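Local coordinates for paenibacillus xanthan lyase (Paenibacillus, PDB 6F2P), which cleaves the polysaccharide xanthan by a lyase reaction, as a multidomain, calcium-binding enzyme with polysaccharide lyase family 8 domains, at residues 69-74 with 122-127. Sequence-based numbering, arbitrary orientation.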
ATOM      1  N   SER A  69      13.216 -39.101  -8.343  1.00 18.23           N
ATOM      2  CA  SER A  69      13.458 -40.007  -9.452  1.00 18.60           C
ATOM      3  C   SER A  69      12.184 -40.338 -10.235  1.00 20.98           C
ATOM      4  O   SER A  69      12.239 -40.578 -11.444  1.00 24.14           O
ATOM      5  CB  SER A  69      14.139 -41.273  -8.956  1.00 20.44           C
ATOM      6  OG  SER A  69      15.449 -40.978  -8.501  1.00 19.80           O
ATOM      7  N   ILE A  70      11.043 -40.326  -9.554  1.00 18.84           N
ATOM      8  CA  ILE A  70       9.757 -40.501 -10.227  1.00 18.37           C
ATOM      9  C   ILE A  70       9.552 -39.433 -11.310  1.00 14.65           C
ATOM     10  O   ILE A  70       9.312 -39.748 -12.476  1.00 16.88           O
ATOM     11  CB  ILE A  70       8.581 -40.455  -9.223  1.00 19.94           C
ATOM     12  CG1 ILE A  70       8.761 -41.525  -8.142  1.00 23.61           C
ATOM     13  CG2 ILE A  70       7.248 -40.630  -9.939  1.00 15.57           C
ATOM     14  CD1 ILE A  70       8.698 -42.934  -8.674  1.00 19.93           C
ATOM     15  N   THR A  71       9.661 -38.170 -10.916  1.00 13.18           N
ATOM     16  CA  THR A  71       9.453 -37.056 -11.828  1.00 13.11           C
ATOM     17  C   THR A  71      10.496 -37.057 -12.934  1.00 15.98           C
ATOM     18  O   THR A  71      10.172 -36.862 -14.117  1.00 14.25           O
ATOM     19  CB  THR A  71       9.528 -35.705 -11.070  1.00 15.89           C
ATOM     20  OG1 THR A  71       8.463 -35.627 -10.117  1.00 17.75           O
ATOM     21  CG2 THR A  71       9.437 -34.520 -12.029  1.00 10.29           C
ATOM     22  N   THR A  72      11.750 -37.274 -12.540  1.00 18.28           N
ATOM     23  CA  THR A  72      12.875 -37.227 -13.471  1.00 18.18           C
ATOM     24  C   THR A  72      12.709 -38.270 -14.562  1.00 19.79           C
ATOM     25  O   THR A  72      12.888 -37.977 -15.751  1.00 18.88           O
ATOM     26  CB  THR A  72      14.209 -37.462 -12.754  1.00 15.23           C
ATOM     27  OG1 THR A  72      14.268 -36.627 -11.597  1.00 21.51           O
ATOM     28  CG2 THR A  72      15.369 -37.121 -13.660  1.00 16.57           C
ATOM     29  N   THR A  73      12.352 -39.483 -14.150  1.00 17.68           N
ATOM     30  CA  THR A  73      12.159 -40.576 -15.086  1.00 16.74           C
ATOM     31  C   THR A  73      11.078 -40.215 -16.095  1.00 20.03           C
ATOM     32  O   THR A  73      11.291 -40.339 -17.310  1.00 16.61           O
ATOM     33  CB  THR A  73      11.776 -41.882 -14.359  1.00 20.04           C
ATOM     34  OG1 THR A  73      12.821 -42.259 -13.453  1.00 18.58           O
ATOM     35  CG2 THR A  73      11.540 -42.995 -15.356  1.00 15.22           C
ATOM     36  N   TYR A  74       9.926 -39.753 -15.595  1.00 17.37           N
ATOM     37  CA  TYR A  74       8.796 -39.442 -16.470  1.00 12.55           C
ATOM     38  C   TYR A  74       9.078 -38.245 -17.366  1.00 13.07           C
ATOM     39  O   TYR A  74       8.584 -38.185 -18.488  1.00 14.66           O
ATOM     40  CB  TYR A  74       7.512 -39.220 -15.684  1.00 13.48           C
ATOM     41  CG  TYR A  74       6.813 -40.489 -15.259  1.00 12.75           C
ATOM     42  CD1 TYR A  74       6.520 -41.490 -16.175  1.00 12.05           C
ATOM     43  CD2 TYR A  74       6.442 -40.687 -13.936  1.00 12.38           C
ATOM     44  CE1 TYR A  74       5.874 -42.664 -15.778  1.00 11.03           C
ATOM     45  CE2 TYR A  74       5.801 -41.845 -13.534  1.00 12.71           C
ATOM     46  CZ  TYR A  74       5.521 -42.829 -14.455  1.00 12.40           C
ATOM     47  OH  TYR A  74       4.883 -43.977 -14.042  1.00 15.46           O
ATOM     48  N   ASN A 122       9.419 -37.734  -0.520  1.00 20.37           N
ATOM     49  CA  ASN A 122       8.729 -36.483  -0.845  1.00 23.50           C
ATOM     50  C   ASN A 122       7.411 -36.641  -1.620  1.00 22.51           C
ATOM     51  O   ASN A 122       7.374 -37.213  -2.708  1.00 24.18           O
ATOM     52  CB  ASN A 122       9.686 -35.536  -1.575  1.00 19.28           C
ATOM     53  CG  ASN A 122       9.081 -34.162  -1.831  1.00 21.85           C
ATOM     54  OD1 ASN A 122       8.025 -33.814  -1.299  1.00 28.34           O
ATOM     55  ND2 ASN A 122       9.762 -33.368  -2.650  1.00 23.78           N
ATOM     56  N   TRP A 123       6.338 -36.106  -1.048  1.00 16.50           N
ATOM     57  CA  TRP A 123       4.989 -36.308  -1.567  1.00 18.10           C
ATOM     58  C   TRP A 123       4.789 -35.700  -2.953  1.00 19.09           C
ATOM     59  O   TRP A 123       4.057 -36.234  -3.787  1.00 19.81           O
ATOM     60  CB  TRP A 123       3.977 -35.686  -0.605  1.00 19.45           C
ATOM     61  CG  TRP A 123       4.010 -34.176  -0.617  1.00 20.85           C
ATOM     62  CD1 TRP A 123       4.827 -33.368   0.116  1.00 20.58           C
ATOM     63  CD2 TRP A 123       3.200 -33.303  -1.421  1.00 23.03           C
ATOM     64  NE1 TRP A 123       4.574 -32.048  -0.172  1.00 23.93           N
ATOM     65  CE2 TRP A 123       3.581 -31.980  -1.112  1.00 20.20           C
ATOM     66  CE3 TRP A 123       2.189 -33.512  -2.368  1.00 21.64           C
ATOM     67  CZ2 TRP A 123       2.990 -30.870  -1.720  1.00 21.62           C
ATOM     68  CZ3 TRP A 123       1.604 -32.408  -2.970  1.00 24.24           C
ATOM     69  CH2 TRP A 123       2.006 -31.104  -2.642  1.00 24.77           C
ATOM     70  N   TRP A 124       5.450 -34.578  -3.191  1.00 20.22           N
ATOM     71  CA  TRP A 124       5.207 -33.779  -4.376  1.00 18.08           C
ATOM     72  C   TRP A 124       5.411 -34.563  -5.674  1.00 18.28           C
ATOM     73  O   TRP A 124       4.659 -34.400  -6.639  1.00 16.36           O
ATOM     74  CB  TRP A 124       6.094 -32.534  -4.346  1.00 16.53           C
ATOM     75  CG  TRP A 124       5.741 -31.558  -5.392  1.00 16.70           C
ATOM     76  CD1 TRP A 124       4.832 -30.549  -5.293  1.00 17.47           C
ATOM     77  CD2 TRP A 124       6.265 -31.502  -6.719  1.00 15.58           C
ATOM     78  NE1 TRP A 124       4.760 -29.862  -6.476  1.00 17.99           N
ATOM     79  CE2 TRP A 124       5.632 -30.425  -7.370  1.00 16.32           C
ATOM     80  CE3 TRP A 124       7.210 -32.254  -7.420  1.00 17.56           C
ATOM     81  CZ2 TRP A 124       5.913 -30.079  -8.688  1.00 14.82           C
ATOM     82  CZ3 TRP A 124       7.489 -31.907  -8.736  1.00 19.85           C
ATOM     83  CH2 TRP A 124       6.840 -30.829  -9.354  1.00 16.44           C
ATOM     84  N   HIS A 125       6.422 -35.422  -5.697  1.00 18.52           N
ATOM     85  CA  HIS A 125       6.732 -36.170  -6.913  1.00 19.11           C
ATOM     86  C   HIS A 125       5.688 -37.251  -7.218  1.00 18.48           C
ATOM     87  O   HIS A 125       5.443 -37.583  -8.382  1.00 13.84           O
ATOM     88  CB  HIS A 125       8.142 -36.746  -6.847  1.00 16.13           C
ATOM     89  CG  HIS A 125       9.202 -35.700  -6.703  1.00 16.53           C
ATOM     90  ND1 HIS A 125       9.522 -34.825  -7.719  1.00 13.59           N
ATOM     91  CD2 HIS A 125       9.997 -35.370  -5.659  1.00 18.89           C
ATOM     92  CE1 HIS A 125      10.475 -34.007  -7.309  1.00 14.43           C
ATOM     93  NE2 HIS A 125      10.779 -34.313  -6.061  1.00 18.90           N
ATOM     94  N   TRP A 126       5.044 -37.764  -6.174  1.00 15.78           N
ATOM     95  CA  TRP A 126       4.003 -38.766  -6.349  1.00 15.57           C
ATOM     96  C   TRP A 126       2.695 -38.140  -6.819  1.00 19.71           C
ATOM     97  O   TRP A 126       2.025 -38.665  -7.710  1.00 19.74           O
ATOM     98  CB  TRP A 126       3.794 -39.549  -5.048  1.00 20.28           C
ATOM     99  CG  TRP A 126       5.038 -40.282  -4.624  1.00 22.39           C
ATOM    100  CD1 TRP A 126       5.931 -39.900  -3.665  1.00 21.33           C
ATOM    101  CD2 TRP A 126       5.542 -41.507  -5.175  1.00 22.88           C
ATOM    102  NE1 TRP A 126       6.951 -40.816  -3.576  1.00 24.21           N
ATOM    103  CE2 TRP A 126       6.737 -41.811  -4.494  1.00 25.87           C
ATOM    104  CE3 TRP A 126       5.095 -42.380  -6.174  1.00 23.90           C
ATOM    105  CZ2 TRP A 126       7.486 -42.950  -4.777  1.00 20.92           C
ATOM    106  CZ3 TRP A 126       5.845 -43.516  -6.453  1.00 21.24           C
ATOM    107  CH2 TRP A 126       7.026 -43.785  -5.759  1.00 19.03           C
ATOM    108  N   GLN A 127       2.346 -36.997  -6.244  1.00 18.58           N
ATOM    109  CA  GLN A 127       1.017 -36.438  -6.453  1.00 17.66           C
ATOM    110  C   GLN A 127       0.938 -35.391  -7.564  1.00 18.42           C
ATOM    111  O   GLN A 127      -0.142 -35.100  -8.072  1.00 16.92           O
ATOM    112  CB  GLN A 127       0.485 -35.870  -5.138  1.00 17.40           C
ATOM    113  CG  GLN A 127       0.536 -36.865  -3.988  1.00 17.22           C
ATOM    114  CD  GLN A 127      -0.140 -36.357  -2.733  1.00 19.21           C
ATOM    115  OE1 GLN A 127       0.187 -36.782  -1.635  1.00 21.77           O
ATOM    116  NE2 GLN A 127      -1.093 -35.446  -2.893  1.00 18.77           N
TER
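One face of the Trp126 indole carries Ile70: CG1 sits 3.8 Å from the centroid of the six-membered ring and 14° off its normal, which meets the geometry of a CH-pi contact. The terminal methyl reaches on toward the rim, with CD1 3.5 Å from Trp126 CH2, and the two side chains cross at about a right angle. At the indole's polar end, NE1 donates to the backbone oxygen of Tyr120, whose ring also packs edge-to-face with Trp126, while Met108 of helix 95-111 touches Ile70. The His125 imidazole is approached at its edge, in plane, by a hydrogen bond in which Thr71 OG1 lies 2.7 Å from ND1 and either atom could be the donor. With chi1 -64° the Thr71 hydroxyl stands anti to the carbonyl carbon and beside the backbone N, which turns it toward ND1. The backbone register agrees: Thr71 CA and His125 CA are 5.7 Å apart. His125 ND1 in turn lies in plane at the edge of the Trp124 ring. With an alanine at Trp126, Ile70 would probably face a gap and the Tyr120 oxygen would lose its indole donor. The axes of the short segments 69-74 and 123-127 come within 8.7 Å at 40° to each other, helix-helix packing consistent with the alpha/alpha toroid of polysaccharide lyase family 8. An apolar patch lies beside a hydrogen bond, and the in-plane hydroxyl probably restricts imidazole rotation.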